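Local coordinates for NTF2 domain-containing protein (Chaetomium thermophilum, PDB 4X2H) that is of unassigned function but has an NTF2-type fold and is bound to the chain of another protein, consistent with a nuclear-transport-related role, at residues Arg17-Asn22 with Val85-Asp90; His95-Asp100 with Met122-Val127; Gly129-Gly134 with Ile145-Asn150; Phe149-Ile154 with His178-Tyr183. One frame throughout, in Å; residues are numbered along the deposited sequence.

Interaction 1: Arg17-Asn22 with Val85-Asp90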
# COMPACT_ATOMS: atom_id res chain seq x y z
N ARG B 17 -6.17 15.30 -6.35
CA ARG B 17 -6.59 16.59 -6.90
C ARG B 17 -7.98 16.46 -7.53
O ARG B 17 -8.81 17.36 -7.39
CB ARG B 17 -5.58 17.10 -7.93
CG ARG B 17 -5.83 18.53 -8.39
CD ARG B 17 -5.12 18.84 -9.71
NE ARG B 17 -3.81 18.20 -9.80
CZ ARG B 17 -3.37 17.51 -10.85
NH1 ARG B 17 -4.11 17.36 -11.94
NH2 ARG B 17 -2.16 16.97 -10.81
N GLN B 18 -8.23 15.36 -8.23
CA GLN B 18 -9.54 15.13 -8.84
C GLN B 18 -10.62 15.10 -7.76
O GLN B 18 -11.65 15.78 -7.88
CB GLN B 18 -9.58 13.83 -9.64
CG GLN B 18 -8.55 13.70 -10.77
CD GLN B 18 -8.31 15.00 -11.51
OE1 GLN B 18 -7.25 15.63 -11.38
NE2 GLN B 18 -9.28 15.41 -12.31
N ILE B 19 -10.38 14.33 -6.71
CA ILE B 19 -11.36 14.18 -5.65
C ILE B 19 -11.62 15.53 -5.00
O ILE B 19 -12.77 15.93 -4.85
CB ILE B 19 -10.88 13.16 -4.60
CG1 ILE B 19 -10.75 11.78 -5.26
CG2 ILE B 19 -11.86 13.10 -3.42
CD1 ILE B 19 -10.23 10.68 -4.35
N ASN B 20 -10.56 16.25 -4.66
CA ASN B 20 -10.70 17.55 -4.01
C ASN B 20 -11.32 18.63 -4.91
O ASN B 20 -11.82 19.63 -4.41
CB ASN B 20 -9.34 18.04 -3.50
CG ASN B 20 -8.89 17.30 -2.26
OD1 ASN B 20 -9.70 16.84 -1.47
ND2 ASN B 20 -7.58 17.20 -2.08
N GLU B 21 -11.27 18.43 -6.23
CA GLU B 21 -11.88 19.37 -7.16
C GLU B 21 -13.22 18.85 -7.68
O GLU B 21 -13.77 19.39 -8.63
CB GLU B 21 -10.92 19.66 -8.32
CG GLU B 21 -9.66 20.39 -7.88
CD GLU B 21 -8.76 20.77 -9.04
OE1 GLU B 21 -9.03 20.34 -10.18
OE2 GLU B 21 -7.77 21.49 -8.80
N ASN B 22 -13.74 17.81 -7.03
CA ASN B 22 -15.04 17.23 -7.39
C ASN B 22 -15.07 16.71 -8.83
O ASN B 22 -16.06 16.87 -9.54
CB ASN B 22 -16.15 18.24 -7.19
CG ASN B 22 -16.21 18.76 -5.77
OD1 ASN B 22 -15.94 18.02 -4.82
ND2 ASN B 22 -16.56 20.03 -5.61
N VAL B 85 -15.79 18.12 1.87
CA VAL B 85 -14.80 17.07 2.07
C VAL B 85 -13.46 17.47 1.48
O VAL B 85 -13.40 17.96 0.36
CB VAL B 85 -15.23 15.73 1.43
CG1 VAL B 85 -14.21 14.64 1.72
CG2 VAL B 85 -16.61 15.31 1.93
N ARG B 86 -12.38 17.25 2.23
CA ARG B 86 -11.04 17.54 1.73
C ARG B 86 -10.06 16.45 2.16
O ARG B 86 -9.97 16.14 3.35
CB ARG B 86 -10.54 18.90 2.22
CG ARG B 86 -9.25 19.36 1.53
CD ARG B 86 -8.72 20.67 2.11
NE ARG B 86 -7.84 20.48 3.26
CZ ARG B 86 -8.05 20.98 4.48
NH1 ARG B 86 -9.14 21.69 4.76
NH2 ARG B 86 -7.16 20.76 5.44
N TYR B 87 -9.35 15.88 1.19
CA TYR B 87 -8.29 14.92 1.46
C TYR B 87 -6.93 15.60 1.47
O TYR B 87 -6.57 16.29 0.51
CB TYR B 87 -8.31 13.80 0.42
CG TYR B 87 -9.48 12.86 0.56
CD1 TYR B 87 -10.72 13.19 0.04
CD2 TYR B 87 -9.35 11.65 1.22
CE1 TYR B 87 -11.80 12.33 0.18
CE2 TYR B 87 -10.41 10.79 1.36
CZ TYR B 87 -11.64 11.13 0.83
OH TYR B 87 -12.71 10.28 0.97
N ASP B 88 -6.18 15.39 2.55
CA ASP B 88 -4.82 15.89 2.68
C ASP B 88 -3.87 14.72 2.76
O ASP B 88 -3.95 13.93 3.69
CB ASP B 88 -4.67 16.76 3.94
CG ASP B 88 -5.28 18.14 3.79
OD1 ASP B 88 -5.92 18.42 2.76
OD2 ASP B 88 -5.11 18.95 4.73
N VAL B 89 -2.97 14.60 1.79
CA VAL B 89 -2.00 13.52 1.78
C VAL B 89 -0.81 13.87 2.67
O VAL B 89 -0.22 14.95 2.54
CB VAL B 89 -1.50 13.21 0.36
CG1 VAL B 89 -0.43 12.13 0.38
CG2 VAL B 89 -2.66 12.79 -0.52
N ASP B 90 -0.47 12.96 3.58
CA ASP B 90 0.63 13.17 4.52
C ASP B 90 1.87 12.38 4.12
O ASP B 90 3.00 12.80 4.38
CB ASP B 90 0.20 12.77 5.93
CG ASP B 90 -0.72 13.80 6.57
OD1 ASP B 90 -0.53 15.01 6.34
OD2 ASP B 90 -1.63 13.39 7.32
O HOH W 1 -12.58 16.20 -1.46
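N20, in the last turn of helix 3-20, turns its carboxamide to the backbone of Y87 in strand 83-96, a worked case of an amide gripping a strand edge where helix meets sheet in the NTF2 fold. OD1 of N20 accepts from Y87 N at 2.8 Å, in the carbonyl plane on a lone pair, the N-H pointing almost straight at it (168°). ND2 of N20 returns a bond to Y87 O at 2.9 Å, lying close to the amide plane. A chi1 of -74° sets CG beside the backbone N and brings the amide to the strand; its two bonds, one from each end, then hold its rotation. A water also links OD1 to V85 O. Replacing the asparagine by an alanine would probably leave Y87 N and Y87 O without these partners and weaken the tie between helix end and strand. Packing is tight next to this grip: the CG2 methyl of I19 comes obliquely against the Y87 ring, 3.6 Å from CD1. L63 of helix 56-66 packs against both residues, and the Y87 hydroxyl bonds to that of Y180. The looser side begins where the helix stops, with exposed E21 and N22, the C-prime residue of a Schellman motif. R86, by contrast, is buried, its chain turned from the helix; its guanidinium takes D88 side-on, with NE on OD1 and NH2 2.8 Å from OD2 of D88.

Interaction 2: His95-Asp100 with Met122-Val127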
# COMPACT_ATOMS: atom_id res chain seq x y z
N HIS B 95 6.46 0.46 -3.94
CA HIS B 95 7.34 -0.66 -4.25
C HIS B 95 6.96 -1.25 -5.60
O HIS B 95 5.78 -1.35 -5.93
CB HIS B 95 7.24 -1.78 -3.20
CG HIS B 95 7.71 -1.39 -1.84
ND1 HIS B 95 7.63 -2.25 -0.76
CD2 HIS B 95 8.26 -0.25 -1.37
CE1 HIS B 95 8.12 -1.65 0.31
NE2 HIS B 95 8.50 -0.44 -0.03
N VAL B 96 7.96 -1.66 -6.37
CA VAL B 96 7.73 -2.42 -7.59
C VAL B 96 7.59 -3.89 -7.22
O VAL B 96 8.50 -4.46 -6.62
CB VAL B 96 8.87 -2.21 -8.60
CG1 VAL B 96 8.68 -3.10 -9.83
CG2 VAL B 96 8.95 -0.74 -9.00
N ILE B 97 6.45 -4.48 -7.56
CA ILE B 97 6.19 -5.88 -7.22
C ILE B 97 6.32 -6.77 -8.46
O ILE B 97 6.35 -7.99 -8.34
CB ILE B 97 4.81 -6.07 -6.58
CG1 ILE B 97 3.71 -5.48 -7.47
CG2 ILE B 97 4.79 -5.42 -5.21
CD1 ILE B 97 2.30 -5.76 -6.97
N ASN B 98 6.39 -6.16 -9.63
CA ASN B 98 6.78 -6.87 -10.85
C ASN B 98 7.43 -5.91 -11.82
O ASN B 98 6.74 -5.13 -12.49
CB ASN B 98 5.58 -7.56 -11.50
CG ASN B 98 5.99 -8.47 -12.66
OD1 ASN B 98 7.18 -8.61 -12.96
ND2 ASN B 98 5.01 -9.08 -13.30
N ALA B 99 8.75 -5.97 -11.90
CA ALA B 99 9.52 -5.11 -12.80
C ALA B 99 9.49 -5.63 -14.23
O ALA B 99 10.02 -4.98 -15.13
CB ALA B 99 10.95 -5.00 -12.30
N ASP B 100 8.89 -6.80 -14.43
CA ASP B 100 8.81 -7.43 -15.75
C ASP B 100 7.35 -7.64 -16.12
O ASP B 100 6.96 -8.69 -16.60
CB ASP B 100 9.56 -8.76 -15.76
CG ASP B 100 9.73 -9.34 -17.16
OD1 ASP B 100 9.70 -8.57 -18.15
OD2 ASP B 100 9.90 -10.57 -17.27
N MET B 122 4.85 -2.93 -12.34
CA MET B 122 3.65 -3.12 -11.53
C MET B 122 4.00 -2.67 -10.12
O MET B 122 4.95 -3.18 -9.53
CB MET B 122 3.20 -4.58 -11.54
CG MET B 122 2.03 -4.88 -10.64
SD MET B 122 1.64 -6.64 -10.70
CE MET B 122 -0.05 -6.58 -11.25
N MET B 123 3.25 -1.70 -9.61
CA MET B 123 3.60 -1.07 -8.34
C MET B 123 2.55 -1.26 -7.26
O MET B 123 1.35 -1.24 -7.53
CB MET B 123 3.83 0.43 -8.56
CG MET B 123 5.11 0.74 -9.31
SD MET B 123 5.18 2.44 -9.91
CE MET B 123 3.92 2.41 -11.19
N ALA B 124 3.04 -1.44 -6.04
CA ALA B 124 2.21 -1.40 -4.83
C ALA B 124 2.40 -0.05 -4.17
O ALA B 124 3.48 0.25 -3.67
CB ALA B 124 2.59 -2.53 -3.89
N LEU B 125 1.34 0.75 -4.16
CA LEU B 125 1.38 2.11 -3.63
C LEU B 125 0.54 2.20 -2.37
O LEU B 125 -0.60 1.75 -2.37
CB LEU B 125 0.88 3.10 -4.68
CG LEU B 125 0.64 4.55 -4.23
CD1 LEU B 125 1.95 5.23 -3.87
CD2 LEU B 125 -0.11 5.32 -5.31
N THR B 126 1.10 2.77 -1.31
CA THR B 126 0.32 3.06 -0.10
C THR B 126 0.33 4.56 0.15
O THR B 126 1.36 5.22 -0.02
CB THR B 126 0.86 2.30 1.13
OG1 THR B 126 0.05 2.61 2.27
CG2 THR B 126 2.31 2.66 1.42
N VAL B 127 -0.82 5.09 0.54
CA VAL B 127 -1.00 6.52 0.76
C VAL B 127 -1.75 6.72 2.05
O VAL B 127 -2.73 6.02 2.31
CB VAL B 127 -1.77 7.21 -0.38
CG1 VAL B 127 -1.84 8.71 -0.15
CG2 VAL B 127 -1.15 6.89 -1.74
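M122 is met by two consecutive residues, I97 and N98, a local offset in an otherwise regular antiparallel pairing. Ahead of it the register is simple: H95 and A124 form a hydrogen-bonded pair, with A124 N giving to H95 O at 2.7 Å. Beyond V96, M122 O receives I97 N at 2.8 Å, nearly along the C=O axis, and N98 N adds a second, weak bond to the same oxygen. M122 N then closes the pairing on N98 O at 2.9 Å.

The side chain of I97 rises over this distortion. Its CB stands 4.1 Å from M122 O. From there CG1 occupies the crowded position between backbone N and carbonyl carbon (chi1 54°), which carries it to 3.3 Å from M122 O and to 3.6 Å from M122 CG. The other branch, CG2, rests on the methyl of A124, with 3.9 Å between CG2 and A124 CB. At the tip, CD1 of I97 touches both M122 CG, 3.8 Å away, and M122 SD, the two chains slanting across each other. A serine in its place would probably open a gap beside M122 CG and SD, leaving the thioether end less firmly packed.

Next to it, N98 CB touches M122 CB, while N98 OD1 accepts from D100 N in an Asx turn. H95 directs both ring nitrogens to polar side chains of the other protein's chain, and N98 ND2 bonds to that chain's backbone. Two residues of one strand set against a single residue of the next make this a classic beta bulge, placed where the chain turns a corner at I97 while still paired with strand 122-135 of the NTF2 sheet.

Interaction 3: Gly129-Gly134 with Ile145-Asn150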
# COMPACT_ATOMS: atom_id res chain seq x y z
N GLY B 129 -3.14 9.85 5.05
CA GLY B 129 -3.39 11.25 5.30
C GLY B 129 -4.66 11.44 6.10
O GLY B 129 -5.10 10.51 6.78
N SER B 130 -5.24 12.62 6.00
CA SER B 130 -6.46 12.94 6.72
C SER B 130 -7.58 13.31 5.76
O SER B 130 -7.34 13.82 4.66
CB SER B 130 -6.22 14.09 7.70
OG SER B 130 -5.22 13.75 8.65
N VAL B 131 -8.81 13.04 6.20
CA VAL B 131 -10.01 13.50 5.51
C VAL B 131 -10.69 14.51 6.42
O VAL B 131 -11.04 14.18 7.55
CB VAL B 131 -11.00 12.37 5.22
CG1 VAL B 131 -12.01 12.82 4.17
CG2 VAL B 131 -10.29 11.11 4.78
N TYR B 132 -10.88 15.73 5.92
CA TYR B 132 -11.56 16.77 6.70
C TYR B 132 -12.97 17.00 6.20
O TYR B 132 -13.17 17.29 5.02
CB TYR B 132 -10.77 18.07 6.65
CG TYR B 132 -9.41 17.97 7.30
CD1 TYR B 132 -9.26 18.22 8.66
CD2 TYR B 132 -8.29 17.62 6.57
CE1 TYR B 132 -8.03 18.12 9.27
CE2 TYR B 132 -7.05 17.52 7.17
CZ TYR B 132 -6.93 17.77 8.52
OH TYR B 132 -5.69 17.68 9.12
N PHE B 133 -13.93 16.86 7.10
CA PHE B 133 -15.33 17.14 6.78
C PHE B 133 -15.76 18.47 7.36
O PHE B 133 -15.65 18.70 8.57
CB PHE B 133 -16.22 16.02 7.32
CG PHE B 133 -15.96 14.70 6.68
CD1 PHE B 133 -14.92 13.89 7.12
CD2 PHE B 133 -16.74 14.26 5.63
CE1 PHE B 133 -14.67 12.66 6.52
CE2 PHE B 133 -16.50 13.03 5.03
CZ PHE B 133 -15.47 12.24 5.48
N GLY B 134 -16.23 19.37 6.50
CA GLY B 134 -16.80 20.63 6.94
C GLY B 134 -15.78 21.67 7.40
O GLY B 134 -16.13 22.60 8.13
N ILE B 145 -15.76 16.80 11.30
CA ILE B 145 -15.20 15.46 11.47
C ILE B 145 -13.83 15.40 10.82
O ILE B 145 -13.61 15.97 9.75
CB ILE B 145 -16.10 14.36 10.86
CG1 ILE B 145 -17.49 14.37 11.50
CG2 ILE B 145 -15.45 12.98 10.99
CD1 ILE B 145 -17.50 14.05 12.98
N LYS B 146 -12.90 14.71 11.47
CA LYS B 146 -11.61 14.40 10.87
C LYS B 146 -11.37 12.90 10.93
O LYS B 146 -11.50 12.29 11.99
CB LYS B 146 -10.48 15.14 11.58
CG LYS B 146 -9.10 14.90 10.97
CD LYS B 146 -8.00 15.54 11.81
CE LYS B 146 -6.63 15.20 11.25
NZ LYS B 146 -5.54 15.88 12.00
N GLN B 147 -11.05 12.32 9.78
CA GLN B 147 -10.68 10.92 9.70
C GLN B 147 -9.24 10.77 9.28
O GLN B 147 -8.69 11.63 8.59
CB GLN B 147 -11.55 10.16 8.69
CG GLN B 147 -13.02 10.07 9.02
CD GLN B 147 -13.76 9.26 7.98
OE1 GLN B 147 -13.66 9.53 6.78
NE2 GLN B 147 -14.49 8.26 8.43
N HIS B 148 -8.63 9.67 9.68
CA HIS B 148 -7.38 9.22 9.09
C HIS B 148 -7.75 8.32 7.92
O HIS B 148 -8.67 7.52 8.04
CB HIS B 148 -6.52 8.47 10.11
CG HIS B 148 -5.21 7.99 9.57
ND1 HIS B 148 -4.19 8.85 9.24
CD2 HIS B 148 -4.77 6.74 9.29
CE1 HIS B 148 -3.16 8.15 8.78
NE2 HIS B 148 -3.49 6.87 8.80
N PHE B 149 -7.08 8.46 6.77
CA PHE B 149 -7.31 7.50 5.69
C PHE B 149 -6.02 6.84 5.28
O PHE B 149 -4.93 7.38 5.44
CB PHE B 149 -7.97 8.16 4.47
CG PHE B 149 -7.03 8.92 3.57
CD1 PHE B 149 -6.80 10.26 3.76
CD2 PHE B 149 -6.40 8.29 2.50
CE1 PHE B 149 -5.95 10.97 2.94
CE2 PHE B 149 -5.55 8.99 1.67
CZ PHE B 149 -5.33 10.34 1.89
N ASN B 150 -6.19 5.62 4.79
CA ASN B 150 -5.11 4.82 4.24
C ASN B 150 -5.61 4.19 2.96
O ASN B 150 -6.59 3.44 2.96
CB ASN B 150 -4.66 3.77 5.26
CG ASN B 150 -3.63 2.81 4.69
OD1 ASN B 150 -3.77 1.60 4.82
ND2 ASN B 150 -2.60 3.35 4.06
O HOH W 2 -4.79 11.59 10.00
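The ring of F149 lies across G129: the glycine N sits above one face, offset toward the rim, and S130 C meets the ring edge in plane. Placing CG between backbone N and carbonyl carbon (chi1 80°) swings the ring over the neighbouring strand, so that CE1 comes 3.5 Å from G129 CA. G129 has no side chain, and a CB there would collide with CE1 of F149. On the same face of the sheet, the side chains of V131 and F149 cross at about a right angle, V131 CG2 lying 3.7 Å from F149 CD1. F133 presents its ring edge to I145 O and to Q147 OE1, with CE1 3.3 Å from that amide oxygen.

These residues belong to the beta hairpin of strands 122-135 and 145-157, part of the NTF2 sheet, in which the hydrogen-bonded pairs are G129 with F149, V131 with Q147 and F133 with I145. V131 N, for example, gives to Q147 O at 2.8 Å.

The other face carries S130, Y132, K146 and H148. K146 runs fully extended beside Y132, pointing the same way, its CD 3.6 Å from CE1 of the tyrosine; the final bond from K146 NZ to Y132 OH is weak. A water in the plane of the H148 ring joins ND1 of H148, 2.9 Å away, to the hydroxyl of S130. H148 also stacks on a ring of the other protein's chain, while F149 meets Y87 edge-to-face.

Interaction 4: Phe149-Ile154 with His178-Tyr183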
# COMPACT_ATOMS: atom_id res chain seq x y z
N PHE B 149 -7.08 8.46 6.77
CA PHE B 149 -7.31 7.50 5.69
C PHE B 149 -6.02 6.84 5.28
O PHE B 149 -4.93 7.38 5.44
CB PHE B 149 -7.97 8.16 4.47
CG PHE B 149 -7.03 8.92 3.57
CD1 PHE B 149 -6.80 10.26 3.76
CD2 PHE B 149 -6.40 8.29 2.50
CE1 PHE B 149 -5.95 10.97 2.94
CE2 PHE B 149 -5.55 8.99 1.67
CZ PHE B 149 -5.33 10.34 1.89
N ASN B 150 -6.19 5.62 4.79
CA ASN B 150 -5.11 4.82 4.24
C ASN B 150 -5.61 4.19 2.96
O ASN B 150 -6.59 3.44 2.96
CB ASN B 150 -4.66 3.77 5.26
CG ASN B 150 -3.63 2.81 4.69
OD1 ASN B 150 -3.77 1.60 4.82
ND2 ASN B 150 -2.60 3.35 4.06
N ASP B 151 -4.96 4.55 1.85
CA ASP B 151 -5.26 4.01 0.53
C ASP B 151 -4.13 3.10 0.09
O ASP B 151 -2.97 3.42 0.31
CB ASP B 151 -5.41 5.14 -0.51
CG ASP B 151 -6.85 5.48 -0.83
OD1 ASP B 151 -7.73 4.60 -0.75
OD2 ASP B 151 -7.10 6.66 -1.20
N VAL B 152 -4.45 1.96 -0.51
CA VAL B 152 -3.44 1.17 -1.19
C VAL B 152 -3.90 0.89 -2.62
O VAL B 152 -5.09 0.66 -2.87
CB VAL B 152 -3.10 -0.16 -0.46
CG1 VAL B 152 -2.43 0.14 0.89
CG2 VAL B 152 -4.34 -1.04 -0.30
N PHE B 153 -2.95 0.95 -3.54
CA PHE B 153 -3.22 0.74 -4.96
C PHE B 153 -2.23 -0.24 -5.54
O PHE B 153 -1.06 -0.25 -5.16
CB PHE B 153 -3.10 2.03 -5.77
CG PHE B 153 -3.98 3.15 -5.30
CD1 PHE B 153 -3.52 4.06 -4.36
CD2 PHE B 153 -5.25 3.32 -5.83
CE1 PHE B 153 -4.31 5.10 -3.96
CE2 PHE B 153 -6.05 4.36 -5.42
CZ PHE B 153 -5.58 5.26 -4.48
N ILE B 154 -2.69 -1.06 -6.48
CA ILE B 154 -1.78 -1.72 -7.39
C ILE B 154 -1.89 -1.01 -8.74
O ILE B 154 -2.96 -0.93 -9.34
CB ILE B 154 -2.08 -3.22 -7.53
CG1 ILE B 154 -1.82 -3.91 -6.20
CG2 ILE B 154 -1.19 -3.83 -8.61
CD1 ILE B 154 -2.28 -5.35 -6.14
N HIS B 178 -7.48 -1.42 -5.69
CA HIS B 178 -7.60 -0.27 -4.83
C HIS B 178 -8.34 -0.67 -3.57
O HIS B 178 -9.44 -1.21 -3.65
CB HIS B 178 -8.35 0.86 -5.55
CG HIS B 178 -8.63 2.05 -4.69
ND1 HIS B 178 -9.63 2.95 -4.99
CD2 HIS B 178 -8.05 2.50 -3.56
CE1 HIS B 178 -9.66 3.91 -4.07
NE2 HIS B 178 -8.71 3.65 -3.19
N LYS B 179 -7.73 -0.42 -2.42
CA LYS B 179 -8.40 -0.55 -1.13
C LYS B 179 -8.35 0.76 -0.39
O LYS B 179 -7.27 1.33 -0.19
CB LYS B 179 -7.79 -1.65 -0.27
CG LYS B 179 -7.70 -3.00 -0.93
CD LYS B 179 -7.04 -3.99 0.01
CE LYS B 179 -6.99 -5.38 -0.58
NZ LYS B 179 -8.35 -5.87 -0.94
N TYR B 180 -9.52 1.22 0.04
CA TYR B 180 -9.65 2.46 0.79
C TYR B 180 -10.11 2.16 2.20
O TYR B 180 -11.02 1.36 2.40
CB TYR B 180 -10.64 3.38 0.08
CG TYR B 180 -11.00 4.64 0.83
CD1 TYR B 180 -12.03 4.64 1.76
CD2 TYR B 180 -10.33 5.83 0.59
CE1 TYR B 180 -12.38 5.80 2.43
CE2 TYR B 180 -10.67 6.99 1.26
CZ TYR B 180 -11.69 6.97 2.18
OH TYR B 180 -12.02 8.13 2.84
N ARG B 181 -9.47 2.81 3.16
CA ARG B 181 -9.89 2.75 4.55
C ARG B 181 -9.82 4.14 5.17
O ARG B 181 -8.84 4.85 5.00
CB ARG B 181 -9.01 1.79 5.36
CG ARG B 181 -9.41 0.33 5.22
CD ARG B 181 -10.68 0.04 6.02
NE ARG B 181 -11.17 -1.32 5.82
CZ ARG B 181 -12.34 -1.77 6.26
NH1 ARG B 181 -13.15 -0.96 6.93
NH2 ARG B 181 -12.69 -3.02 6.04
N ALA B 182 -10.88 4.50 5.87
CA ALA B 182 -10.92 5.74 6.62
C ALA B 182 -11.64 5.48 7.93
O ALA B 182 -12.60 4.72 7.98
CB ALA B 182 -11.61 6.83 5.82
N TYR B 183 -11.16 6.11 9.00
CA TYR B 183 -11.74 5.89 10.32
C TYR B 183 -11.35 7.02 11.26
O TYR B 183 -10.46 7.81 10.94
CB TYR B 183 -11.29 4.55 10.89
CG TYR B 183 -9.81 4.28 10.71
CD1 TYR B 183 -8.88 4.79 11.61
CD2 TYR B 183 -9.35 3.54 9.63
CE1 TYR B 183 -7.53 4.55 11.44
CE2 TYR B 183 -8.00 3.30 9.46
CZ TYR B 183 -7.10 3.81 10.36
OH TYR B 183 -5.75 3.57 10.18
OXT TYR B 183 -11.91 7.16 12.36
O HOH W 3 -6.76 0.66 2.61
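H178 meets two neighbours on the facing strand at once, D151 at its ring edge and F153 over one face. Its NE2 donates to D151 OD1 at 2.8 Å, staying in the imidazole plane but reaching the oxygen from above the carboxylate, 59° out of that plane. F153 lies alongside in an offset stack, the ring centroids 4.4 Å apart and the planes 19° from parallel. Placing CG of H178 anti to N (chi1 175°) carries the ring over the neighbouring strand. D151 OD2 has its own bond to Y16, and H178 ND1 one to Y29, so each group has a second hydrogen-bond partner.

K179 follows on the reverse face, exchanging backbone bonds with V152 and setting its CB 3.5 Å from V152 CG2; NZ goes on to a polar side chain of the other protein's chain. Y180 returns to the face of D151, its CD2 3.2 Å from OD1 of that aspartate. R181 pairs with N150, whose N gives to R181 O at 2.8 Å. Outside these two strands, the R181 guanidinium reaches an acidic side chain of the other protein's chain. A182 CB packs on F149 CB at 4.1 Å. Y183 ends the chain, its hydroxyl bonded to a polar side chain of the partner. Alternate residues thus serve opposite faces of an antiparallel sheet, one toward helix 3-20 and one toward the partner chain, as in NTF2-type heterodimers.

Overall arrangement
From the N terminus, helix 3-20 runs into interaction 1, which closes a 62-residue loop and brings the helix end to strand 83-96. Further along the same strand comes interaction 2, where 21 intervening residues, among them helix 107-112, are closed against strand 122-135. That strand turns back through a 10-residue connection in interaction 3. Interaction 4 starts on F149 and N150, shared with interaction 3, and closes 23 residues to bring in the C-terminal strand. The contacts follow in series, none enclosing another, yet neighbouring ones touch: R86 O meets Y132 N between interactions 1 and 3, and H148 N bonds to Y183 O. Together they join four consecutive strands of one sheet and fasten helix 3-20 to it.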